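Local coordinates for protein phenyl-3-pyruvate decarboxylase (Azospirillum brasilense, PDB 2NXW) that decarboxylates aromatic 2-keto acids such as phenylpyruvate and indole-3-pyruvate with thiamine diphosphate and a metal ion, a step in auxin biosynthesis, at residues 37-42 and 85-90; 66-71 and 96-101; 102-107 and 146-151. One frame throughout, in Å; residues are numbered along the deposited sequence.

Contact 1: residues 37-42 and 85-90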
ATOM      1  N   GLN A  37      25.211  26.476 -10.861  1.00 15.53           N
ATOM      2  CA  GLN A  37      26.537  26.786 -11.381  1.00 15.84           C
ATOM      3  C   GLN A  37      27.066  25.830 -12.439  1.00 16.60           C
ATOM      4  O   GLN A  37      28.100  26.084 -13.056  1.00 17.52           O
ATOM      5  CB  GLN A  37      27.532  26.850 -10.223  1.00 16.53           C
ATOM      6  CG  GLN A  37      27.192  27.919  -9.196  1.00 17.51           C
ATOM      7  CD  GLN A  37      28.120  27.907  -8.001  1.00 19.12           C
ATOM      8  OE1 GLN A  37      28.198  26.924  -7.267  1.00 17.96           O
ATOM      9  NE2 GLN A  37      28.828  29.008  -7.793  1.00 21.16           N
ATOM     10  N   ALA A  38      26.366  24.722 -12.649  1.00 15.90           N
ATOM     11  CA  ALA A  38      26.803  23.753 -13.637  1.00 15.68           C
ATOM     12  C   ALA A  38      25.704  22.741 -13.859  1.00 14.61           C
ATOM     13  O   ALA A  38      24.729  22.699 -13.121  1.00 15.10           O
ATOM     14  CB  ALA A  38      28.056  23.041 -13.138  1.00 17.01           C
ATOM     15  N   MET A  39      25.860  21.950 -14.905  1.00 15.42           N
ATOM     16  CA  MET A  39      24.923  20.882 -15.166  1.00 14.75           C
ATOM     17  C   MET A  39      25.754  19.649 -15.427  1.00 14.05           C
ATOM     18  O   MET A  39      26.634  19.640 -16.296  1.00 15.05           O
ATOM     19  CB  MET A  39      24.037  21.158 -16.370  1.00 16.63           C
ATOM     20  CG  MET A  39      22.987  20.049 -16.526  1.00 17.37           C
ATOM     21  SD  MET A  39      21.668  20.469 -17.653  1.00 21.87           S
ATOM     22  CE  MET A  39      22.620  20.554 -19.102  1.00 10.75           C
ATOM     23  N   PHE A  40      25.508  18.622 -14.629  1.00 13.65           N
ATOM     24  CA  PHE A  40      26.207  17.356 -14.774  1.00 12.74           C
ATOM     25  C   PHE A  40      25.277  16.429 -15.539  1.00 12.76           C
ATOM     26  O   PHE A  40      24.061  16.510 -15.388  1.00 13.30           O
ATOM     27  CB  PHE A  40      26.503  16.761 -13.393  1.00 13.55           C
ATOM     28  CG  PHE A  40      27.381  17.624 -12.548  1.00 11.35           C
ATOM     29  CD1 PHE A  40      28.776  17.539 -12.653  1.00 11.04           C
ATOM     30  CD2 PHE A  40      26.826  18.551 -11.677  1.00 11.35           C
ATOM     31  CE1 PHE A  40      29.593  18.371 -11.895  1.00 12.72           C
ATOM     32  CE2 PHE A  40      27.634  19.390 -10.916  1.00 13.49           C
ATOM     33  CZ  PHE A  40      29.026  19.300 -11.026  1.00 12.67           C
ATOM     34  N   GLY A  41      25.830  15.553 -16.367  1.00 12.37           N
ATOM     35  CA  GLY A  41      24.955  14.638 -17.073  1.00 11.76           C
ATOM     36  C   GLY A  41      25.594  13.615 -17.972  1.00 12.62           C
ATOM     37  O   GLY A  41      26.797  13.659 -18.228  1.00 12.97           O
ATOM     38  N   ILE A  42      24.779  12.663 -18.416  1.00 12.61           N
ATOM     39  CA  ILE A  42      25.200  11.649 -19.375  1.00 12.19           C
ATOM     40  C   ILE A  42      24.058  11.621 -20.387  1.00 13.35           C
ATOM     41  O   ILE A  42      22.895  11.433 -20.030  1.00 13.08           O
ATOM     42  CB  ILE A  42      25.401  10.241 -18.740  1.00 11.91           C
ATOM     43  CG1 ILE A  42      26.661  10.251 -17.868  1.00 13.71           C
ATOM     44  CG2 ILE A  42      25.580   9.196 -19.849  1.00 12.80           C
ATOM     45  CD1 ILE A  42      26.808   9.036 -16.976  1.00 14.03           C
ATOM     46  N   LEU A  85      20.794  25.298  -6.207  1.00 15.33           N
ATOM     47  CA  LEU A  85      20.220  24.168  -6.936  1.00 14.84           C
ATOM     48  C   LEU A  85      21.303  23.384  -7.646  1.00 14.46           C
ATOM     49  O   LEU A  85      22.238  23.973  -8.204  1.00 14.02           O
ATOM     50  CB  LEU A  85      19.226  24.648  -8.004  1.00 15.03           C
ATOM     51  CG  LEU A  85      17.964  25.364  -7.531  1.00 15.42           C
ATOM     52  CD1 LEU A  85      17.132  25.724  -8.746  1.00 15.49           C
ATOM     53  CD2 LEU A  85      17.161  24.471  -6.586  1.00 16.88           C
ATOM     54  N   GLY A  86      21.178  22.054  -7.613  1.00 13.81           N
ATOM     55  CA  GLY A  86      22.100  21.190  -8.328  1.00 14.18           C
ATOM     56  C   GLY A  86      21.367  20.766  -9.594  1.00 13.20           C
ATOM     57  O   GLY A  86      20.136  20.763  -9.609  1.00 14.63           O
ATOM     58  N   VAL A  87      22.092  20.415 -10.654  1.00 12.57           N
ATOM     59  CA  VAL A  87      21.438  20.022 -11.901  1.00 12.55           C
ATOM     60  C   VAL A  87      22.041  18.746 -12.456  1.00 11.63           C
ATOM     61  O   VAL A  87      23.242  18.668 -12.732  1.00 12.85           O
ATOM     62  CB  VAL A  87      21.522  21.153 -12.963  1.00 13.07           C
ATOM     63  CG1 VAL A  87      20.631  20.813 -14.156  1.00 15.31           C
ATOM     64  CG2 VAL A  87      21.094  22.480 -12.340  1.00 16.37           C
ATOM     65  N   ALA A  88      21.178  17.749 -12.633  1.00 11.47           N
ATOM     66  CA  ALA A  88      21.573  16.436 -13.121  1.00 11.99           C
ATOM     67  C   ALA A  88      20.720  16.064 -14.318  1.00 12.24           C
ATOM     68  O   ALA A  88      19.500  15.906 -14.187  1.00 14.48           O
ATOM     69  CB  ALA A  88      21.387  15.406 -12.011  1.00 13.46           C
ATOM     70  N   ALA A  89      21.367  15.913 -15.469  1.00 12.02           N
ATOM     71  CA  ALA A  89      20.681  15.591 -16.721  1.00 12.24           C
ATOM     72  C   ALA A  89      20.949  14.170 -17.187  1.00 12.52           C
ATOM     73  O   ALA A  89      22.100  13.747 -17.306  1.00 13.66           O
ATOM     74  CB  ALA A  89      21.101  16.591 -17.817  1.00 13.59           C
ATOM     75  N   VAL A  90      19.864  13.454 -17.472  1.00 13.07           N
ATOM     76  CA  VAL A  90      19.928  12.067 -17.901  1.00 13.45           C
ATOM     77  C   VAL A  90      19.019  11.771 -19.086  1.00 13.33           C
ATOM     78  O   VAL A  90      18.229  12.621 -19.523  1.00 13.88           O
ATOM     79  CB  VAL A  90      19.528  11.121 -16.745  1.00 12.57           C
ATOM     80  CG1 VAL A  90      20.546  11.241 -15.599  1.00 16.55           C
ATOM     81  CG2 VAL A  90      18.124  11.451 -16.260  1.00 14.69           C
TER
HETATM   82  O   HOH W   1      24.839  24.090  -9.216  1.00 13.16           O
HETATM   83  O   HOH W   2      24.779  21.531 -10.531  1.00 13.88           O
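With its CG trans to the backbone N (chi1 -175°), the Met39 side chain crosses that of Val87, whose CG1 is likewise trans to its own N (chi1 -170°). The two meet tightly, Met39 CG lying 3.4 Å from Val87 CG1. The extended second torsion of Met39 carries the sulfur on, with SD 3.9 Å from Ala89 CB. The backbones pair in parallel, Phe40 bridging to Ala88 and Gly41 to Ala89. Phe40 N donates to Val87 O, Ile42 N to Ala89 O, and Ala89 N to Phe40 O at 2.8 Å. Phe40 O also receives the CA-H of Ala88. Where the chains part at their N-terminal ends, two waters continue the ladder: one accepts from Gln37 N and donates to Leu85 O, the other accepts from Val87 N and donates to Ala38 O. The strands, 31° from parallel, belong to the parallel sheet of the N-terminal thiamine diphosphate-binding domain, and Ile42, just past strand 39-41, touches the cofactor. Strand 39-41 is flanked on its other edge by 62-64, and 86-90 by 113-119. Helix 48-57 covers Met39 and Ala89 through Phe50, while on the other face Phe40 packs against Ala74 and Ala78 of helix 68-82.

Contact 2: residues 66-71 and 96-101. With TPP (thiamine diphosphate), chain I.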
ATOM      1  N   SER A  66      31.093   9.453 -16.038  1.00 12.97           N
ATOM      2  CA  SER A  66      31.055   8.118 -16.602  1.00 12.07           C
ATOM      3  C   SER A  66      29.781   7.318 -16.392  1.00 11.81           C
ATOM      4  O   SER A  66      29.300   6.654 -17.313  1.00 12.25           O
ATOM      5  CB  SER A  66      32.206   7.288 -16.028  1.00 13.13           C
ATOM      6  OG  SER A  66      33.468   7.866 -16.336  1.00 13.37           O
ATOM      7  N   HIS A  67      29.250   7.386 -15.177  1.00 11.97           N
ATOM      8  CA  HIS A  67      28.089   6.576 -14.780  1.00 11.52           C
ATOM      9  C   HIS A  67      27.067   7.472 -14.076  1.00 11.92           C
ATOM     10  O   HIS A  67      27.452   8.382 -13.341  1.00 10.97           O
ATOM     11  CB  HIS A  67      28.624   5.478 -13.842  1.00 11.99           C
ATOM     12  CG  HIS A  67      27.800   4.229 -13.792  1.00 11.10           C
ATOM     13  ND1 HIS A  67      28.013   3.252 -12.840  1.00 12.64           N
ATOM     14  CD2 HIS A  67      26.805   3.769 -14.589  1.00 12.41           C
ATOM     15  CE1 HIS A  67      27.182   2.246 -13.054  1.00 11.68           C
ATOM     16  NE2 HIS A  67      26.441   2.532 -14.109  1.00 11.61           N
ATOM     17  N   GLU A  68      25.771   7.208 -14.284  1.00 11.01           N
ATOM     18  CA  GLU A  68      24.741   8.072 -13.696  1.00 12.24           C
ATOM     19  C   GLU A  68      24.780   8.273 -12.179  1.00 10.93           C
ATOM     20  O   GLU A  68      24.413   9.350 -11.701  1.00 10.57           O
ATOM     21  CB  GLU A  68      23.333   7.641 -14.133  1.00 12.04           C
ATOM     22  CG  GLU A  68      23.011   7.968 -15.598  1.00 13.51           C
ATOM     23  CD  GLU A  68      23.547   6.966 -16.607  1.00 12.81           C
ATOM     24  OE1 GLU A  68      24.129   5.929 -16.212  1.00 11.66           O
ATOM     25  OE2 GLU A  68      23.381   7.214 -17.824  1.00 13.59           O
ATOM     26  N   PRO A  69      25.197   7.255 -11.395  1.00  9.54           N
ATOM     27  CA  PRO A  69      25.230   7.519  -9.951  1.00  9.53           C
ATOM     28  C   PRO A  69      26.075   8.764  -9.676  1.00 10.24           C
ATOM     29  O   PRO A  69      25.683   9.626  -8.881  1.00 11.74           O
ATOM     30  CB  PRO A  69      25.869   6.247  -9.382  1.00 11.11           C
ATOM     31  CG  PRO A  69      25.308   5.186 -10.277  1.00 11.01           C
ATOM     32  CD  PRO A  69      25.465   5.828 -11.670  1.00 10.99           C
ATOM     33  N   ALA A  70      27.215   8.867 -10.366  1.00 10.24           N
ATOM     34  CA  ALA A  70      28.109  10.010 -10.196  1.00 10.83           C
ATOM     35  C   ALA A  70      27.472  11.327 -10.657  1.00 10.64           C
ATOM     36  O   ALA A  70      27.761  12.381 -10.103  1.00 11.65           O
ATOM     37  CB  ALA A  70      29.411   9.759 -10.945  1.00 11.69           C
ATOM     38  N   VAL A  71      26.621  11.271 -11.678  1.00 11.13           N
ATOM     39  CA  VAL A  71      25.948  12.493 -12.135  1.00 10.37           C
ATOM     40  C   VAL A  71      25.091  13.029 -10.988  1.00 11.43           C
ATOM     41  O   VAL A  71      25.122  14.221 -10.658  1.00 12.53           O
ATOM     42  CB  VAL A  71      25.050  12.199 -13.351  1.00 10.25           C
ATOM     43  CG1 VAL A  71      24.166  13.410 -13.681  1.00  9.89           C
ATOM     44  CG2 VAL A  71      25.929  11.843 -14.557  1.00 12.69           C
ATOM     45  N   ALA A  96      18.010   7.306 -16.468  1.00 12.80           N
ATOM     46  CA  ALA A  96      17.300   7.874 -15.334  1.00 12.23           C
ATOM     47  C   ALA A  96      17.165   6.894 -14.160  1.00 12.38           C
ATOM     48  O   ALA A  96      17.377   7.267 -13.004  1.00 11.91           O
ATOM     49  CB  ALA A  96      15.910   8.365 -15.786  1.00 12.54           C
ATOM     50  N   PHE A  97      16.809   5.645 -14.452  1.00 12.21           N
ATOM     51  CA  PHE A  97      16.645   4.671 -13.380  1.00 12.64           C
ATOM     52  C   PHE A  97      17.954   4.441 -12.637  1.00 12.43           C
ATOM     53  O   PHE A  97      17.950   4.119 -11.452  1.00 12.44           O
ATOM     54  CB  PHE A  97      16.129   3.339 -13.923  1.00 13.30           C
ATOM     55  CG  PHE A  97      14.683   3.369 -14.320  1.00 17.80           C
ATOM     56  CD1 PHE A  97      13.715   3.807 -13.426  1.00 20.01           C
ATOM     57  CD2 PHE A  97      14.294   2.964 -15.596  1.00 19.16           C
ATOM     58  CE1 PHE A  97      12.356   3.846 -13.795  1.00 20.10           C
ATOM     59  CE2 PHE A  97      12.954   2.996 -15.979  1.00 22.08           C
ATOM     60  CZ  PHE A  97      11.981   3.438 -15.078  1.00 20.96           C
ATOM     61  N   ASN A  98      19.066   4.628 -13.345  1.00 11.99           N
ATOM     62  CA  ASN A  98      20.387   4.445 -12.765  1.00 12.26           C
ATOM     63  C   ASN A  98      20.783   5.575 -11.805  1.00 11.18           C
ATOM     64  O   ASN A  98      21.827   5.505 -11.174  1.00 12.98           O
ATOM     65  CB  ASN A  98      21.404   4.320 -13.909  1.00 11.87           C
ATOM     66  CG  ASN A  98      22.650   3.549 -13.518  1.00 12.15           C
ATOM     67  OD1 ASN A  98      22.645   2.736 -12.583  1.00 12.28           O
ATOM     68  ND2 ASN A  98      23.727   3.778 -14.260  1.00 12.27           N
ATOM     69  N   MET A  99      19.959   6.619 -11.699  1.00 11.36           N
ATOM     70  CA  MET A  99      20.255   7.733 -10.800  1.00 11.69           C
ATOM     71  C   MET A  99      19.264   7.819  -9.626  1.00 10.58           C
ATOM     72  O   MET A  99      19.322   8.742  -8.819  1.00 11.70           O
ATOM     73  CB  MET A  99      20.249   9.049 -11.594  1.00 12.86           C
ATOM     74  CG  MET A  99      21.092  10.144 -10.956  1.00 13.05           C
ATOM     75  SD  MET A  99      21.276  11.586 -12.036  1.00 12.50           S
ATOM     76  CE  MET A  99      19.551  12.218 -12.096  1.00 13.93           C
ATOM     77  N   VAL A 100      18.372   6.840  -9.528  1.00 10.47           N
ATOM     78  CA  VAL A 100      17.368   6.808  -8.473  1.00 11.49           C
ATOM     79  C   VAL A 100      17.990   6.844  -7.073  1.00 11.40           C
ATOM     80  O   VAL A 100      17.530   7.576  -6.197  1.00 12.25           O
ATOM     81  CB  VAL A 100      16.459   5.560  -8.651  1.00 10.51           C
ATOM     82  CG1 VAL A 100      15.654   5.272  -7.397  1.00 12.94           C
ATOM     83  CG2 VAL A 100      15.511   5.790  -9.837  1.00 11.62           C
ATOM     84  N   ASN A 101      19.043   6.065  -6.848  1.00 11.45           N
ATOM     85  CA  ASN A 101      19.679   6.062  -5.542  1.00 10.82           C
ATOM     86  C   ASN A 101      20.283   7.424  -5.177  1.00 10.42           C
ATOM     87  O   ASN A 101      20.070   7.930  -4.069  1.00 10.66           O
ATOM     88  CB  ASN A 101      20.751   4.969  -5.488  1.00 10.72           C
ATOM     89  CG  ASN A 101      21.495   4.969  -4.184  1.00 11.79           C
ATOM     90  OD1 ASN A 101      20.887   5.006  -3.110  1.00 13.20           O
ATOM     91  ND2 ASN A 101      22.819   4.928  -4.259  1.00 12.68           N
TER
HETATM   92  N1' TPP I2001      23.115   5.523 -19.761  1.00 12.41           N
HETATM   93  C2' TPP I2001      22.739   4.240 -19.663  1.00 13.24           C
HETATM   94  CM2 TPP I2001      22.751   3.564 -18.297  1.00 11.74           C
HETATM   95  N3' TPP I2001      22.359   3.552 -20.742  1.00 11.51           N
HETATM   96  C4' TPP I2001      22.341   4.119 -21.990  1.00 12.95           C
HETATM   97  N4' TPP I2001      21.898   3.394 -23.059  1.00 15.51           N
HETATM   98  C5' TPP I2001      22.773   5.475 -22.144  1.00 13.52           C
HETATM   99  C6' TPP I2001      23.152   6.158 -20.970  1.00 13.57           C
HETATM  100  C7' TPP I2001      22.808   6.211 -23.528  1.00 15.19           C
HETATM  101  N3  TPP I2001      23.775   5.593 -24.543  1.00 15.87           N
HETATM  102  C2  TPP I2001      23.287   4.771 -25.474  1.00 16.91           C
HETATM  103  S1  TPP I2001      24.678   4.357 -26.434  1.00 18.86           S
HETATM  104  C5  TPP I2001      25.868   5.292 -25.544  1.00 15.33           C
HETATM  105  C4  TPP I2001      25.098   5.901 -24.563  1.00 14.40           C
HETATM  106  CM4 TPP I2001      25.736   6.877 -23.560  1.00 14.92           C
HETATM  107  C6  TPP I2001      27.304   5.383 -25.837  1.00 15.18           C
HETATM  108  C7  TPP I2001      27.996   4.058 -25.508  1.00 14.69           C
HETATM  109  O7  TPP I2001      29.375   4.317 -25.632  1.00 12.25           O
HETATM  110  PA  TPP I2001      30.233   2.988 -25.661  1.00 14.04           P
HETATM  111  O1A TPP I2001      29.988   2.102 -24.473  1.00 14.51           O
HETATM  112  O2A TPP I2001      31.730   3.465 -25.676  1.00 13.75           O
HETATM  113  O3A TPP I2001      29.970   2.099 -27.008  1.00 13.46           O
HETATM  114  PB  TPP I2001      29.982   2.856 -28.485  1.00 14.92           P
HETATM  115  O1B TPP I2001      31.246   3.722 -28.591  1.00 15.40           O
HETATM  116  O2B TPP I2001      30.021   1.702 -29.517  1.00 18.03           O
HETATM  117  O3B TPP I2001      28.746   3.682 -28.686  1.00 15.57           O
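Asn98 meets His67, Glu68 and Pro69, and it sits at the second position of a type I turn from Phe97 to Val100 that leads into helix 100-108. Its CG is trans to the backbone N, which carries the amide toward the start of helix 68-82. There Asn98 ND2 donates to Glu68 OE1 at 2.9 Å; the bond is fairly straight (162°) and lies near the amide plane, but reaches the carboxylate on its anti side, 29° out of plane. Asn98 ND2 is also 3.0 Å from NE2 of His67, the N-cap residue, with ring and amide planes 59° apart. Asn98 O rests 3.6 Å from Pro69 CG. Next in sequence, Met99 runs its CG past Glu68 O at 3.5 Å, then crosses Val71 at about a right angle, its SD 3.8 Å from Val71 CG1. The other carboxylate oxygen, Glu68 OE2, lies 2.6 Å from TPP N1'. Asn98 is thus a second-shell residue that probably helps fix the rotation of the carboxylate. The second subunit holds the cofactor through Gly450 and Met481, among others. A glutamate facing N1' of the aminopyrimidine, across a subunit interface, is a hallmark of most thiamine diphosphate enzymes.

Contact 3: residues 102-107 and 146-151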
ATOM      1  N   ALA A 102      21.047   8.020  -6.094  1.00 11.51           N
ATOM      2  CA  ALA A 102      21.654   9.316  -5.797  1.00 11.19           C
ATOM      3  C   ALA A 102      20.584  10.363  -5.495  1.00 10.72           C
ATOM      4  O   ALA A 102      20.762  11.206  -4.610  1.00 11.87           O
ATOM      5  CB  ALA A 102      22.521   9.776  -6.971  1.00 11.21           C
ATOM      6  N   VAL A 103      19.469  10.297  -6.219  1.00 11.52           N
ATOM      7  CA  VAL A 103      18.394  11.262  -5.999  1.00 12.01           C
ATOM      8  C   VAL A 103      17.709  11.024  -4.655  1.00 12.17           C
ATOM      9  O   VAL A 103      17.386  11.989  -3.940  1.00 12.68           O
ATOM     10  CB  VAL A 103      17.382  11.226  -7.165  1.00 11.76           C
ATOM     11  CG1 VAL A 103      16.184  12.139  -6.872  1.00 14.32           C
ATOM     12  CG2 VAL A 103      18.094  11.683  -8.444  1.00 12.90           C
ATOM     13  N   ALA A 104      17.504   9.755  -4.294  1.00 11.85           N
ATOM     14  CA  ALA A 104      16.895   9.430  -2.999  1.00 11.13           C
ATOM     15  C   ALA A 104      17.806   9.945  -1.878  1.00 11.51           C
ATOM     16  O   ALA A 104      17.330  10.459  -0.865  1.00 12.19           O
ATOM     17  CB  ALA A 104      16.686   7.909  -2.868  1.00 11.78           C
ATOM     18  N   GLY A 105      19.125   9.825  -2.071  1.00 11.56           N
ATOM     19  CA  GLY A 105      20.062  10.316  -1.078  1.00 11.20           C
ATOM     20  C   GLY A 105      19.965  11.823  -0.911  1.00 11.41           C
ATOM     21  O   GLY A 105      20.039  12.334   0.202  1.00 12.48           O
ATOM     22  N   ALA A 106      19.801  12.528  -2.028  1.00 11.30           N
ATOM     23  CA  ALA A 106      19.672  13.986  -2.003  1.00 11.56           C
ATOM     24  C   ALA A 106      18.375  14.352  -1.278  1.00 11.77           C
ATOM     25  O   ALA A 106      18.339  15.289  -0.474  1.00 12.66           O
ATOM     26  CB  ALA A 106      19.653  14.530  -3.421  1.00 12.98           C
ATOM     27  N   TYR A 107      17.312  13.599  -1.551  1.00 12.46           N
ATOM     28  CA  TYR A 107      16.041  13.853  -0.879  1.00 11.80           C
ATOM     29  C   TYR A 107      16.224  13.648   0.631  1.00 12.28           C
ATOM     30  O   TYR A 107      15.848  14.492   1.445  1.00 12.54           O
ATOM     31  CB  TYR A 107      14.956  12.902  -1.395  1.00 12.01           C
ATOM     32  CG  TYR A 107      13.572  13.189  -0.846  1.00 13.92           C
ATOM     33  CD1 TYR A 107      12.594  13.778  -1.647  1.00 15.93           C
ATOM     34  CD2 TYR A 107      13.246  12.884   0.471  1.00 15.32           C
ATOM     35  CE1 TYR A 107      11.319  14.050  -1.142  1.00 17.97           C
ATOM     36  CE2 TYR A 107      11.974  13.154   0.985  1.00 17.88           C
ATOM     37  CZ  TYR A 107      11.020  13.735   0.173  1.00 17.53           C
ATOM     38  OH  TYR A 107       9.757  13.997   0.681  1.00 21.87           O
ATOM     39  N   LYS A 146       8.405  10.249  -8.755  1.00 14.83           N
ATOM     40  CA  LYS A 146       7.470  10.970  -7.904  1.00 16.11           C
ATOM     41  C   LYS A 146       7.657  10.546  -6.449  1.00 16.14           C
ATOM     42  O   LYS A 146       7.315  11.289  -5.533  1.00 18.09           O
ATOM     43  CB  LYS A 146       6.026  10.693  -8.335  1.00 18.42           C
ATOM     44  N   GLU A 147       8.209   9.353  -6.241  1.00 17.09           N
ATOM     45  CA  GLU A 147       8.434   8.836  -4.892  1.00 17.55           C
ATOM     46  C   GLU A 147       9.663   9.432  -4.207  1.00 16.30           C
ATOM     47  O   GLU A 147       9.786   9.369  -2.986  1.00 17.89           O
ATOM     48  CB  GLU A 147       8.594   7.309  -4.926  1.00 19.23           C
ATOM     49  CG  GLU A 147       7.371   6.531  -5.388  1.00 23.17           C
ATOM     50  CD  GLU A 147       6.201   6.651  -4.432  1.00 27.13           C
ATOM     51  OE1 GLU A 147       6.425   6.610  -3.201  1.00 28.06           O
ATOM     52  OE2 GLU A 147       5.055   6.769  -4.914  1.00 29.59           O
ATOM     53  N   ILE A 148      10.573  10.013  -4.986  1.00 15.54           N
ATOM     54  CA  ILE A 148      11.802  10.563  -4.425  1.00 15.23           C
ATOM     55  C   ILE A 148      12.065  12.034  -4.729  1.00 14.14           C
ATOM     56  O   ILE A 148      13.208  12.499  -4.676  1.00 14.91           O
ATOM     57  CB  ILE A 148      13.010   9.724  -4.885  1.00 14.91           C
ATOM     58  CG1 ILE A 148      13.051   9.662  -6.414  1.00 14.94           C
ATOM     59  CG2 ILE A 148      12.907   8.319  -4.299  1.00 15.89           C
ATOM     60  CD1 ILE A 148      14.231   8.868  -6.972  1.00 14.80           C
ATOM     61  N   THR A 149      11.000  12.766  -5.043  1.00 14.01           N
ATOM     62  CA  THR A 149      11.103  14.197  -5.333  1.00 14.30           C
ATOM     63  C   THR A 149       9.900  14.912  -4.732  1.00 15.45           C
ATOM     64  O   THR A 149       8.869  14.284  -4.480  1.00 16.73           O
ATOM     65  CB  THR A 149      11.136  14.483  -6.856  1.00 13.25           C
ATOM     66  OG1 THR A 149      10.003  13.870  -7.487  1.00 13.69           O
ATOM     67  CG2 THR A 149      12.413  13.939  -7.478  1.00 13.30           C
ATOM     68  N   VAL A 150      10.029  16.221  -4.501  1.00 15.99           N
ATOM     69  CA  VAL A 150       8.929  16.992  -3.917  1.00 16.77           C
ATOM     70  C   VAL A 150       7.975  17.601  -4.931  1.00 16.72           C
ATOM     71  O   VAL A 150       6.896  18.057  -4.566  1.00 18.67           O
ATOM     72  CB  VAL A 150       9.443  18.113  -2.977  1.00 17.06           C
ATOM     73  CG1 VAL A 150      10.129  17.481  -1.795  1.00 21.71           C
ATOM     74  CG2 VAL A 150      10.371  19.071  -3.712  1.00 17.94           C
ATOM     75  N   ALA A 151       8.370  17.613  -6.195  1.00 15.85           N
ATOM     76  CA  ALA A 151       7.530  18.151  -7.252  1.00 15.52           C
ATOM     77  C   ALA A 151       8.027  17.593  -8.567  1.00 15.16           C
ATOM     78  O   ALA A 151       9.219  17.295  -8.706  1.00 14.74           O
ATOM     79  CB  ALA A 151       7.600  19.677  -7.262  1.00 17.58           C
TER
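The irregular chain of 146-151 passes one flank of helix 100-108, coming nearest where the CA atoms of Ala104 and Ile148 are 5.4 Å apart, and no hydrogen bond joins the two backbones. Val103, Ala104 and Tyr107, a turn of helix, take up the contact. Ile148 fits against the first two with its two branches: Val103 CG1 touches Ile148 CD1 at 3.8 Å, the side chains crossing at about a right angle, and Ala104 CB meets Ile148 CG2 at 4.1 Å. A chi1 of 56° sets where each branch points: CG1, which carries CD1 to Val103, lies between the backbone N and the carbonyl carbon, and CG2, facing Ala104, is trans to the carbonyl carbon. Val103 CG1 also comes within 4.2 Å of Thr149 CG2.

Tyr107 extends from the helix with CG trans to its backbone N (chi1 -174°), bringing the CD1-CE1 side of its ring alongside the loop. Tyr107 CD1 lies 3.3 Å from Ile148 O, which approaches the ring obliquely; this carbonyl is buried here without a hydrogen-bonding partner. Farther along the same ring side, Thr149 C lies at the edge in the ring plane, and Tyr107 CE1 touches Val150 CG1 at 3.7 Å. Thr149 directs its hydroxyl back into its own chain, OG1 bonding to Phe145 O and to Gln152 NE2.

Across the subunit interface, Leu130 of the second subunit packs on Ala104 and Thr140 of that subunit on Ile148. The loop itself leads from helix 140-145 into strand 152-154, and Val150 pairs through its backbone with Pro178. The arrangement is largely apolar helix-to-loop packing within the alpha/beta N-terminal domain of a thiamine diphosphate enzyme, joining a helix that covers the parallel sheet to the connection entering strand 152-154, one of its two outermost strands within the chain.

In the fold
From strand 39-41, near the N terminus, the chain passes through helix 48-57, strand 62-64 and helix 68-82 before contact 1 brings strand 86-90 beside it. Contact 2 opens at 66-71, inside that loop, and closes at 96-101, beyond it, so the two cross; they also touch, Ile42 CD1 packing on the backbone of His67 and Phe40 O on Val71 CG1. Contact 3 follows in series, starting on the same helix 100-108 that contact 2 enters and closing at 146-151 a loop of 38 residues, longer than that of contact 2. Val100 O against Ile148 CD1 joins these last two. Together they link the sheet, the cofactor-facing helix start and the approach to edge strand 152-154.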